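Local structure of flagellar assembly factor FliW (Geobacillus thermodenitrificans, 5DMD) at residues Thr43-Leu48 with Gly57-Glu62; Ile61-Tyr66 with Leu92-Thr97; Tyr70-Asp75 with Val125-Thr130; Asp104-Leu109 with Lys135-Pro140. The protein probably binds the RNA-binding regulator CsrA and stops it repressing translation of targets such as flagellin, and probably binds flagellin during flagellum assembly. The protein carries 1 engineered substitution. All blocks are in the same frame, centred on the assembly; numbering follows the deposited sequence.

Contact 1: Thr43-Leu48 with Gly57-Glu62; sequences TPFIIL and GFVLIE
The carbonyl oxygen of F58 is gripped from across the hairpin by two groups: L48 N donates a hydrogen bond of 2.8 Å lying in the carbonyl plane, and the CA-H of I47 adds a weaker contact. The carbonyl of L48 takes the amide of F58 and, beside it, the CA-H of G57. Two residues along, I46 and L60 form a second antiparallel hydrogen-bonded pair, with L60 N meeting I46 O at 2.7 Å, almost straight along the C=O axis. Between them I47 and V59 form a non-hydrogen-bonded pair, and, as the strands alternate, their side chains point to the face opposite that of L48, F58, I46 and L60.

On that opposite face, I47 CD1 leans to within 3.9 Å of V59 CG2. The F45 ring lies side by side with I61, and it is the edge of the ring, at CD1, that meets I61 CG2, 3.4 Å away and in the ring plane. One face of the same ring rests on the CD of its neighbour P44. On the other side of the sheet, L60 sets both methyls against L48 CB, CD1 coming to 3.7 Å. L48 holds its CG anti to the backbone N (chi1 -178°), and its CD2 then sits 4.3 Å from CD1 of the F58 ring.

This beta hairpin of strands 45-50 and 57-61 lies inside a larger antiparallel sheet. Strand 34-39 flanks it next to I46 and L48, and strand 90-97 pairs with the other side of 57-61, where L60 packs on Y93 and I95.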
# COMPACT_ATOMS: atom_id res chain seq x y z
N THR A 43 5.51 -14.72 -2.47
CA THR A 43 4.39 -14.34 -1.62
C THR A 43 3.49 -13.36 -2.35
O THR A 43 3.90 -12.76 -3.35
CB THR A 43 4.88 -13.68 -0.31
OG1 THR A 43 5.70 -12.55 -0.63
CG2 THR A 43 5.69 -14.67 0.51
N PRO A 44 2.25 -13.19 -1.87
CA PRO A 44 1.40 -12.13 -2.42
C PRO A 44 1.72 -10.77 -1.80
O PRO A 44 0.90 -9.85 -1.87
CB PRO A 44 -0.02 -12.58 -2.03
CG PRO A 44 0.12 -13.98 -1.50
CD PRO A 44 1.51 -14.08 -0.97
N PHE A 45 2.90 -10.63 -1.22
CA PHE A 45 3.26 -9.46 -0.44
C PHE A 45 4.29 -8.60 -1.18
O PHE A 45 5.25 -9.12 -1.76
CB PHE A 45 3.81 -9.86 0.92
CG PHE A 45 2.91 -10.78 1.68
CD1 PHE A 45 1.56 -10.53 1.75
CD2 PHE A 45 3.41 -11.91 2.30
CE1 PHE A 45 0.72 -11.38 2.44
CE2 PHE A 45 2.58 -12.76 2.99
CZ PHE A 45 1.23 -12.50 3.05
N ILE A 46 4.08 -7.30 -1.13
CA ILE A 46 4.95 -6.30 -1.72
C ILE A 46 5.31 -5.31 -0.62
O ILE A 46 4.44 -4.95 0.19
CB ILE A 46 4.25 -5.54 -2.88
CG1 ILE A 46 3.66 -6.51 -3.91
CG2 ILE A 46 5.18 -4.53 -3.54
CD1 ILE A 46 2.24 -6.96 -3.63
N ILE A 47 6.57 -4.89 -0.57
CA ILE A 47 7.03 -3.91 0.41
C ILE A 47 7.00 -2.52 -0.22
O ILE A 47 7.63 -2.28 -1.25
CB ILE A 47 8.44 -4.22 0.93
CG1 ILE A 47 8.50 -5.64 1.48
CG2 ILE A 47 8.83 -3.21 2.01
CD1 ILE A 47 7.49 -5.90 2.58
N LEU A 48 6.27 -1.60 0.41
CA LEU A 48 6.35 -0.18 0.07
C LEU A 48 7.54 0.38 0.84
O LEU A 48 7.45 0.65 2.04
CB LEU A 48 5.05 0.52 0.44
CG LEU A 48 4.97 2.00 0.10
CD1 LEU A 48 4.98 2.20 -1.42
CD2 LEU A 48 3.72 2.61 0.74
N GLY A 57 9.27 0.64 5.81
CA GLY A 57 8.88 -0.32 4.80
C GLY A 57 7.61 -1.05 5.18
O GLY A 57 7.62 -1.90 6.09
N PHE A 58 6.51 -0.75 4.51
CA PHE A 58 5.20 -1.30 4.84
C PHE A 58 4.89 -2.55 4.02
O PHE A 58 5.27 -2.65 2.85
CB PHE A 58 4.11 -0.25 4.60
CG PHE A 58 4.34 1.04 5.32
CD1 PHE A 58 5.07 2.07 4.74
CD2 PHE A 58 3.81 1.24 6.59
CE1 PHE A 58 5.29 3.26 5.41
CE2 PHE A 58 4.02 2.44 7.27
CZ PHE A 58 4.75 3.45 6.68
N VAL A 59 4.19 -3.50 4.65
CA VAL A 59 3.79 -4.73 3.97
C VAL A 59 2.45 -4.50 3.30
O VAL A 59 1.46 -4.17 3.96
CB VAL A 59 3.70 -5.90 4.96
CG1 VAL A 59 3.27 -7.15 4.22
CG2 VAL A 59 5.03 -6.11 5.66
N LEU A 60 2.40 -4.71 1.98
CA LEU A 60 1.21 -4.48 1.17
C LEU A 60 0.71 -5.79 0.58
O LEU A 60 1.48 -6.71 0.31
CB LEU A 60 1.53 -3.54 0.01
CG LEU A 60 1.48 -2.02 0.23
CD1 LEU A 60 2.19 -1.57 1.49
CD2 LEU A 60 2.09 -1.35 -1.00
N ILE A 61 -0.60 -5.84 0.35
CA ILE A 61 -1.20 -6.86 -0.50
C ILE A 61 -2.05 -6.15 -1.54
O ILE A 61 -2.52 -5.02 -1.33
CB ILE A 61 -2.10 -7.87 0.25
CG1 ILE A 61 -3.20 -7.16 1.04
CG2 ILE A 61 -1.27 -8.73 1.18
CD1 ILE A 61 -4.36 -8.09 1.45
N GLU A 62 -2.26 -6.81 -2.66
CA GLU A 62 -3.33 -6.40 -3.53
C GLU A 62 -4.64 -6.83 -2.87
O GLU A 62 -4.81 -8.01 -2.53
CB GLU A 62 -3.16 -7.08 -4.88
CG GLU A 62 -4.25 -6.75 -5.85
CD GLU A 62 -3.85 -5.60 -6.74
OE1 GLU A 62 -4.57 -4.58 -6.74
OE2 GLU A 62 -2.79 -5.69 -7.38
O HOH W 1 -1.13 -9.32 -3.11

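Contact 2: Ile61-Tyr66 with Leu92-Thr97; sequences IEPFSY and LYVILT
The Y93 ring turns its edge to the carbonyl oxygen of I61, which approaches near the ring plane, while the amide of E62 comes at it obliquely. The F64 ring has P63 CG on one face, shifted toward the rim, and its CZ reaches L92 CD1 at 4.0 Å.

I61 and V94 form an antiparallel hydrogen-bonded pair with two bonds of 3.0 Å, I61 N to V94 O and V94 N to I61 O. I61 packs against V94 and L96, two side chains of the same strand. Its CG1, set between the backbone N and the carbonyl carbon (chi1 56°), lies 3.6 Å from V94 CG2, and its CG2 touches L96 CD1 at 3.7 Å, the I61 and L96 side chains meeting at about a right angle. Cutting I61 back to an alanine would probably open a gap beside V94 and L96, costing each of them one of its apolar neighbours.

P63 follows and lays CB against V94 CG2. E62 bends at chi2 to bring OE1 to 2.7 Å from L92 O, a meeting of two acceptors that would be repulsive for an ionised carboxylate and might raise its pKa. A water bridges the same OE1 to L92 N. Meanwhile E62 O takes both S65 OG, at 2.6 Å, and S65 N, which ties the turn that follows the strand.

Strand 90-97 thus carries the end of strand 57-61 on one side and, through backbone bonds such as I95 with N108, strand 106-116 on the other; L138 and Y70 pack from nearby loops onto L96 and P63.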
# COMPACT_ATOMS: atom_id res chain seq x y z
N ILE A 61 -0.60 -5.84 0.35
CA ILE A 61 -1.20 -6.86 -0.50
C ILE A 61 -2.05 -6.15 -1.54
O ILE A 61 -2.52 -5.02 -1.33
CB ILE A 61 -2.10 -7.87 0.25
CG1 ILE A 61 -3.20 -7.16 1.04
CG2 ILE A 61 -1.27 -8.73 1.18
CD1 ILE A 61 -4.36 -8.09 1.45
N GLU A 62 -2.26 -6.81 -2.66
CA GLU A 62 -3.33 -6.40 -3.53
C GLU A 62 -4.64 -6.83 -2.87
O GLU A 62 -4.81 -8.01 -2.53
CB GLU A 62 -3.16 -7.08 -4.88
CG GLU A 62 -4.25 -6.75 -5.85
CD GLU A 62 -3.85 -5.60 -6.74
OE1 GLU A 62 -4.57 -4.58 -6.74
OE2 GLU A 62 -2.79 -5.69 -7.38
N PRO A 63 -5.58 -5.91 -2.63
CA PRO A 63 -6.70 -6.22 -1.73
C PRO A 63 -7.60 -7.34 -2.21
O PRO A 63 -8.12 -8.10 -1.38
CB PRO A 63 -7.47 -4.89 -1.62
CG PRO A 63 -6.92 -4.03 -2.73
CD PRO A 63 -5.53 -4.48 -2.98
N PHE A 64 -7.81 -7.47 -3.52
CA PHE A 64 -8.82 -8.42 -4.00
C PHE A 64 -8.42 -9.86 -3.75
O PHE A 64 -9.28 -10.74 -3.74
CB PHE A 64 -9.07 -8.16 -5.49
CG PHE A 64 -9.37 -6.72 -5.79
CD1 PHE A 64 -10.62 -6.19 -5.55
CD2 PHE A 64 -8.38 -5.89 -6.31
CE1 PHE A 64 -10.89 -4.86 -5.83
CE2 PHE A 64 -8.65 -4.56 -6.59
CZ PHE A 64 -9.91 -4.05 -6.35
N SER A 65 -7.13 -10.11 -3.50
CA SER A 65 -6.67 -11.47 -3.22
C SER A 65 -7.28 -12.02 -1.93
O SER A 65 -7.50 -13.23 -1.81
CB SER A 65 -5.15 -11.49 -3.14
OG SER A 65 -4.68 -10.57 -2.17
N TYR A 66 -7.57 -11.15 -0.96
CA TYR A 66 -8.17 -11.55 0.30
C TYR A 66 -9.54 -10.95 0.54
O TYR A 66 -10.27 -11.45 1.39
CB TYR A 66 -7.26 -11.15 1.48
CG TYR A 66 -5.98 -11.96 1.60
CD1 TYR A 66 -4.83 -11.56 0.93
CD2 TYR A 66 -5.94 -13.12 2.35
CE1 TYR A 66 -3.66 -12.30 1.03
CE2 TYR A 66 -4.78 -13.87 2.45
CZ TYR A 66 -3.64 -13.45 1.79
OH TYR A 66 -2.47 -14.18 1.88
N LEU A 92 -3.95 -0.86 -6.91
CA LEU A 92 -4.43 -0.65 -5.56
C LEU A 92 -3.76 -1.64 -4.61
O LEU A 92 -3.57 -2.81 -4.95
CB LEU A 92 -5.94 -0.88 -5.46
CG LEU A 92 -6.93 0.11 -6.07
CD1 LEU A 92 -8.35 -0.38 -5.82
CD2 LEU A 92 -6.73 1.52 -5.54
N TYR A 93 -3.44 -1.16 -3.41
CA TYR A 93 -2.85 -1.99 -2.37
C TYR A 93 -3.45 -1.57 -1.05
O TYR A 93 -3.88 -0.43 -0.89
CB TYR A 93 -1.32 -1.80 -2.27
CG TYR A 93 -0.60 -2.09 -3.57
CD1 TYR A 93 -0.28 -3.39 -3.93
CD2 TYR A 93 -0.26 -1.07 -4.44
CE1 TYR A 93 0.35 -3.66 -5.12
CE2 TYR A 93 0.38 -1.33 -5.64
CZ TYR A 93 0.69 -2.63 -5.97
OH TYR A 93 1.33 -2.88 -7.17
N VAL A 94 -3.46 -2.50 -0.09
CA VAL A 94 -3.76 -2.15 1.29
C VAL A 94 -2.61 -2.60 2.19
O VAL A 94 -1.92 -3.58 1.90
CB VAL A 94 -5.11 -2.69 1.80
CG1 VAL A 94 -6.27 -1.98 1.10
CG2 VAL A 94 -5.19 -4.21 1.59
N ILE A 95 -2.41 -1.88 3.28
CA ILE A 95 -1.30 -2.15 4.19
C ILE A 95 -1.73 -3.11 5.27
O ILE A 95 -2.79 -2.96 5.89
CB ILE A 95 -0.76 -0.84 4.77
CG1 ILE A 95 -0.24 0.04 3.64
CG2 ILE A 95 0.36 -1.10 5.79
CD1 ILE A 95 0.21 1.40 4.08
N LEU A 96 -0.88 -4.10 5.54
CA LEU A 96 -1.14 -5.09 6.57
C LEU A 96 -0.55 -4.68 7.91
O LEU A 96 0.51 -4.05 7.99
CB LEU A 96 -0.54 -6.44 6.17
CG LEU A 96 -0.96 -7.05 4.84
CD1 LEU A 96 -0.40 -8.48 4.73
CD2 LEU A 96 -2.48 -7.05 4.70
N THR A 97 -1.25 -5.07 8.97
CA THR A 97 -0.69 -5.09 10.32
C THR A 97 -0.42 -6.56 10.59
O THR A 97 -1.34 -7.33 10.88
CB THR A 97 -1.67 -4.48 11.31
OG1 THR A 97 -1.93 -3.13 10.93
CG2 THR A 97 -1.07 -4.48 12.71
O HOH W 2 -5.38 -2.96 -8.62

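Contact 3: Tyr70-Asp75 with Val125-Thr130; sequences YEIDLD and VILTNT
Neither 70-75 nor 125-130 is a regular strand or helix, and the backbones stay well apart, L74 CA and L127 CA being 8.1 Å from each other with no hydrogen bond between the two segments. What joins them is side-chain packing.

L127 makes the closest contact. Its CD1 meets I72 CG2 at 3.6 Å, the two side chains crossing at about a right angle, and the same methyl lies 4.1 Å from Y70 OH, the tyrosine coming from the opposite direction. With CG anti to the carbonyl carbon (chi1 -53°) and CD1 extended at chi2 169°, that methyl reaches the 70-75 side. Y70 OH has its own polar partner in the carbonyl oxygen of L109, so the leucine merely packs beside an already bonded hydroxyl.

At the other end the fit is looser: L74 CD2 and V125 CG2 are 4.5 Å apart. D75 slides past V125 in the opposite direction, its OD1 4.1 Å from V125 CG1. D75 is the N-cap of helix 76-81; its side chain caps a backbone N of the first turn, and its OD1 also bonds T78 OG1.

The contact packs the loop entering helix 76-81 against the loop after strand 121-124. Strand 106-116 lies alongside through P112 and V114, strand 90-97 meets Y70 and I72 through V94 and L92, and the helix adds L79 against L74.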
# COMPACT_ATOMS: atom_id res chain seq x y z
N TYR A 70 -13.96 -5.88 -2.25
CA TYR A 70 -13.44 -4.55 -1.97
C TYR A 70 -13.75 -3.61 -3.12
O TYR A 70 -13.33 -3.85 -4.26
CB TYR A 70 -11.93 -4.62 -1.77
CG TYR A 70 -11.30 -3.36 -1.21
CD1 TYR A 70 -11.79 -2.76 -0.05
CD2 TYR A 70 -10.21 -2.78 -1.84
CE1 TYR A 70 -11.20 -1.61 0.45
CE2 TYR A 70 -9.62 -1.64 -1.34
CZ TYR A 70 -10.11 -1.06 -0.19
OH TYR A 70 -9.51 0.07 0.30
N GLU A 71 -14.50 -2.55 -2.83
CA GLU A 71 -14.91 -1.61 -3.86
C GLU A 71 -14.82 -0.21 -3.26
O GLU A 71 -15.41 0.06 -2.21
CB GLU A 71 -16.34 -1.91 -4.33
CG GLU A 71 -16.75 -1.20 -5.60
CD GLU A 71 -18.21 -1.46 -5.94
OE1 GLU A 71 -18.97 -0.48 -6.11
OE2 GLU A 71 -18.60 -2.64 -6.05
N ILE A 72 -14.06 0.67 -3.92
CA ILE A 72 -13.87 2.03 -3.44
C ILE A 72 -14.22 3.00 -4.56
O ILE A 72 -14.23 2.66 -5.74
CB ILE A 72 -12.44 2.28 -2.91
CG1 ILE A 72 -11.44 2.29 -4.07
CG2 ILE A 72 -12.07 1.24 -1.87
CD1 ILE A 72 -10.01 2.61 -3.64
N ASP A 73 -14.52 4.23 -4.16
CA ASP A 73 -14.86 5.28 -5.10
C ASP A 73 -13.93 6.44 -4.79
O ASP A 73 -14.08 7.10 -3.75
CB ASP A 73 -16.34 5.66 -5.00
CG ASP A 73 -16.73 6.74 -5.99
OD1 ASP A 73 -16.08 6.84 -7.05
OD2 ASP A 73 -17.73 7.44 -5.74
N LEU A 74 -12.95 6.66 -5.65
CA LEU A 74 -11.96 7.70 -5.42
C LEU A 74 -12.57 9.07 -5.66
O LEU A 74 -13.34 9.27 -6.61
CB LEU A 74 -10.77 7.51 -6.35
CG LEU A 74 -9.97 6.23 -6.16
CD1 LEU A 74 -8.86 6.15 -7.21
CD2 LEU A 74 -9.39 6.14 -4.77
N ASP A 75 -12.21 10.02 -4.80
CA ASP A 75 -12.69 11.39 -4.88
C ASP A 75 -12.06 12.11 -6.07
O ASP A 75 -10.98 11.74 -6.55
CB ASP A 75 -12.36 12.12 -3.59
CG ASP A 75 -10.86 12.18 -3.34
OD1 ASP A 75 -10.29 11.16 -2.88
OD2 ASP A 75 -10.27 13.25 -3.60
N VAL A 125 -4.90 7.18 0.33
CA VAL A 125 -6.20 7.84 0.36
C VAL A 125 -6.94 7.35 1.59
O VAL A 125 -7.03 6.14 1.82
CB VAL A 125 -7.00 7.51 -0.91
CG1 VAL A 125 -8.40 8.12 -0.85
CG2 VAL A 125 -6.24 7.93 -2.16
N ILE A 126 -7.47 8.28 2.39
CA ILE A 126 -8.27 7.93 3.56
C ILE A 126 -9.73 8.10 3.16
O ILE A 126 -10.19 9.22 2.93
CB ILE A 126 -7.92 8.80 4.77
CG1 ILE A 126 -6.44 8.65 5.12
CG2 ILE A 126 -8.73 8.38 5.98
CD1 ILE A 126 -5.98 9.58 6.23
N LEU A 127 -10.45 6.98 3.08
CA LEU A 127 -11.84 6.99 2.63
C LEU A 127 -12.74 7.39 3.79
O LEU A 127 -12.70 6.76 4.86
CB LEU A 127 -12.22 5.59 2.12
CG LEU A 127 -11.29 5.00 1.06
CD1 LEU A 127 -11.60 3.54 0.82
CD2 LEU A 127 -11.40 5.78 -0.24
N THR A 128 -13.54 8.43 3.59
CA THR A 128 -14.35 9.02 4.66
C THR A 128 -15.83 8.66 4.58
O THR A 128 -16.56 8.93 5.53
CB THR A 128 -14.22 10.55 4.63
OG1 THR A 128 -14.57 11.03 3.33
CG2 THR A 128 -12.80 10.97 4.97
N ASN A 129 -16.28 8.06 3.47
CA ASN A 129 -17.70 7.89 3.20
C ASN A 129 -18.14 6.44 3.30
O ASN A 129 -19.22 6.09 2.80
CB ASN A 129 -18.01 8.43 1.80
CG ASN A 129 -17.03 7.92 0.75
OD1 ASN A 129 -15.92 8.43 0.64
ND2 ASN A 129 -17.44 6.91 -0.01
N THR A 130 -17.36 5.57 3.93
CA THR A 130 -17.47 4.15 3.68
C THR A 130 -17.60 3.32 4.95
O THR A 130 -17.40 3.80 6.07
CB THR A 130 -16.32 3.65 2.79
OG1 THR A 130 -16.78 2.59 1.94
CG2 THR A 130 -15.14 3.20 3.64

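Contact 4: Asp104-Leu109 with Lys135-Pro140; sequences DTTANL and KHRLFP
D104 and R137 are tied by a salt bridge, the side chains lying side by side: R137 NH1 donates to D104 OD1 at 3.0 Å with a nearly straight N-H. The carboxylate oxygen sits in the guanidinium plane, but the donor comes from above the carboxylate plane, the two planes being 64° apart. NE and NH2 turn back on their own segment, NE to F139 O at 2.9 Å and NH2 to P140 O. A water joins NH1 to D104 O, and another rests over one face of the guanidinium. A leucine in place of R137 would probably leave D104 without its charge partner and the carbonyls of F139 and P140 without these donors.

Among backbone bonds, A107 N to H136 O and H136 N to A107 O are both 2.9 Å, and L138 N reaches T105 O. With T106 and R137 as a non-hydrogen-bonded pair between them, these mark the short strand 136-137 running antiparallel to the start of strand 106-116, one margin of the large antiparallel sheet. T106 itself is bonded through its backbone to T97 of strand 90-97.

The aromatic contact is a CH-pi one: L109 CD1 sits over the face of the H136 ring, 3.5 Å from its centroid. H136 NE2 bonds K133 N, which should limit rotation of the ring.

Apolar packing joins L138 to A107 and T105: L138 CD1 lies 3.9 Å from A107 CB and also near T105 CG2. Separately, on the opposite side of the sheet, the hydroxyl T106 OG1 makes a van der Waals contact with the aliphatic start of K135, 3.5 Å from its CG.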
# COMPACT_ATOMS: atom_id res chain seq x y z
N ASP A 104 -3.60 -14.11 12.21
CA ASP A 104 -4.31 -13.02 12.88
C ASP A 104 -4.05 -11.67 12.21
O ASP A 104 -4.46 -10.64 12.74
CB ASP A 104 -3.92 -12.97 14.36
CG ASP A 104 -4.49 -14.12 15.15
OD1 ASP A 104 -5.41 -14.81 14.64
OD2 ASP A 104 -4.01 -14.36 16.28
N THR A 105 -3.37 -11.67 11.07
CA THR A 105 -3.03 -10.43 10.39
C THR A 105 -4.29 -9.73 9.88
O THR A 105 -5.25 -10.38 9.46
CB THR A 105 -2.08 -10.73 9.23
OG1 THR A 105 -0.83 -11.19 9.77
CG2 THR A 105 -1.84 -9.52 8.33
N THR A 106 -4.28 -8.40 9.94
CA THR A 106 -5.38 -7.59 9.44
C THR A 106 -4.89 -6.63 8.37
O THR A 106 -3.69 -6.39 8.22
CB THR A 106 -6.03 -6.78 10.57
OG1 THR A 106 -5.06 -5.92 11.17
CG2 THR A 106 -6.61 -7.71 11.63
N ALA A 107 -5.84 -6.08 7.62
CA ALA A 107 -5.59 -5.05 6.63
C ALA A 107 -6.42 -3.81 6.94
O ALA A 107 -7.54 -3.89 7.44
CB ALA A 107 -5.97 -5.55 5.23
N ASN A 108 -5.85 -2.63 6.62
CA ASN A 108 -6.58 -1.37 6.73
C ASN A 108 -7.25 -1.09 5.40
O ASN A 108 -6.63 -0.55 4.47
CB ASN A 108 -5.65 -0.23 7.16
CG ASN A 108 -6.41 1.07 7.42
OD1 ASN A 108 -7.50 1.29 6.89
ND2 ASN A 108 -5.84 1.94 8.25
N LEU A 109 -8.54 -1.45 5.29
CA LEU A 109 -9.30 -1.21 4.08
C LEU A 109 -9.79 0.23 3.96
O LEU A 109 -10.20 0.65 2.87
CB LEU A 109 -10.48 -2.19 4.00
CG LEU A 109 -10.10 -3.66 4.04
CD1 LEU A 109 -11.33 -4.52 3.81
CD2 LEU A 109 -9.01 -3.98 3.02
N LYS A 135 -9.05 -2.30 10.55
CA LYS A 135 -8.61 -3.66 10.80
C LYS A 135 -9.68 -4.61 10.27
O LYS A 135 -10.80 -4.65 10.80
CB LYS A 135 -8.37 -3.90 12.29
CG LYS A 135 -6.97 -3.49 12.74
CD LYS A 135 -7.00 -2.68 14.03
CE LYS A 135 -7.09 -3.58 15.24
NZ LYS A 135 -6.71 -2.86 16.49
N HIS A 136 -9.35 -5.33 9.20
CA HIS A 136 -10.16 -6.43 8.70
C HIS A 136 -9.26 -7.66 8.65
O HIS A 136 -8.21 -7.63 7.99
CB HIS A 136 -10.66 -6.14 7.28
CG HIS A 136 -11.69 -5.05 7.19
ND1 HIS A 136 -13.02 -5.30 6.91
CD2 HIS A 136 -11.58 -3.71 7.30
CE1 HIS A 136 -13.68 -4.16 6.87
NE2 HIS A 136 -12.83 -3.18 7.10
N ARG A 137 -9.66 -8.73 9.34
CA ARG A 137 -8.91 -9.98 9.28
C ARG A 137 -8.81 -10.51 7.85
O ARG A 137 -9.80 -10.55 7.11
CB ARG A 137 -9.55 -11.06 10.15
CG ARG A 137 -9.32 -10.94 11.64
CD ARG A 137 -10.03 -12.06 12.42
NE ARG A 137 -9.59 -13.39 12.00
CZ ARG A 137 -8.55 -14.03 12.52
NH1 ARG A 137 -7.79 -13.49 13.46
NH2 ARG A 137 -8.25 -15.25 12.06
N LEU A 138 -7.61 -10.96 7.48
CA LEU A 138 -7.42 -11.63 6.20
C LEU A 138 -8.00 -13.04 6.20
O LEU A 138 -8.29 -13.58 5.13
CB LEU A 138 -5.93 -11.73 5.88
CG LEU A 138 -5.28 -10.54 5.17
CD1 LEU A 138 -5.32 -9.28 6.02
CD2 LEU A 138 -3.83 -10.91 4.83
N PHE A 139 -8.13 -13.66 7.37
CA PHE A 139 -8.54 -15.05 7.47
C PHE A 139 -9.73 -15.19 8.40
O PHE A 139 -9.90 -14.39 9.33
CB PHE A 139 -7.39 -15.91 8.02
CG PHE A 139 -6.13 -15.83 7.20
CD1 PHE A 139 -5.94 -16.67 6.11
CD2 PHE A 139 -5.15 -14.91 7.51
CE1 PHE A 139 -4.79 -16.59 5.35
CE2 PHE A 139 -3.99 -14.83 6.75
CZ PHE A 139 -3.81 -15.67 5.67
N PRO A 140 -10.58 -16.18 8.17
CA PRO A 140 -11.70 -16.40 9.10
C PRO A 140 -11.19 -16.75 10.49
O PRO A 140 -10.05 -17.15 10.69
CB PRO A 140 -12.46 -17.58 8.47
CG PRO A 140 -11.47 -18.26 7.59
CD PRO A 140 -10.53 -17.19 7.10
O HOH W 3 -7.11 -11.02 14.50
O HOH W 4 -6.71 -12.77 9.90

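How the contacts relate
Contacts 1, 2 and 4 belong to one antiparallel sheet, whereas contact 3 joins two loops. All four are partly buried, but the centres of contacts 1 and 2 lie about 7 Å from the centre of the chain and those of 3 and 4 about 14 Å, so the latter are more peripheral. Contacts 1 and 2 share I61 and E62 and combine strand pairing with apolar packing; contact 3 relies on side chains alone; contact 4 adds a salt bridge and bridging waters to its backbone bonds. Strand 90-97 connects contact 2 to contact 1 through V59 O and L96 N, and to contact 4 through T106 O and T97 N. Y70 of contact 3 also packs on P63 of contact 2.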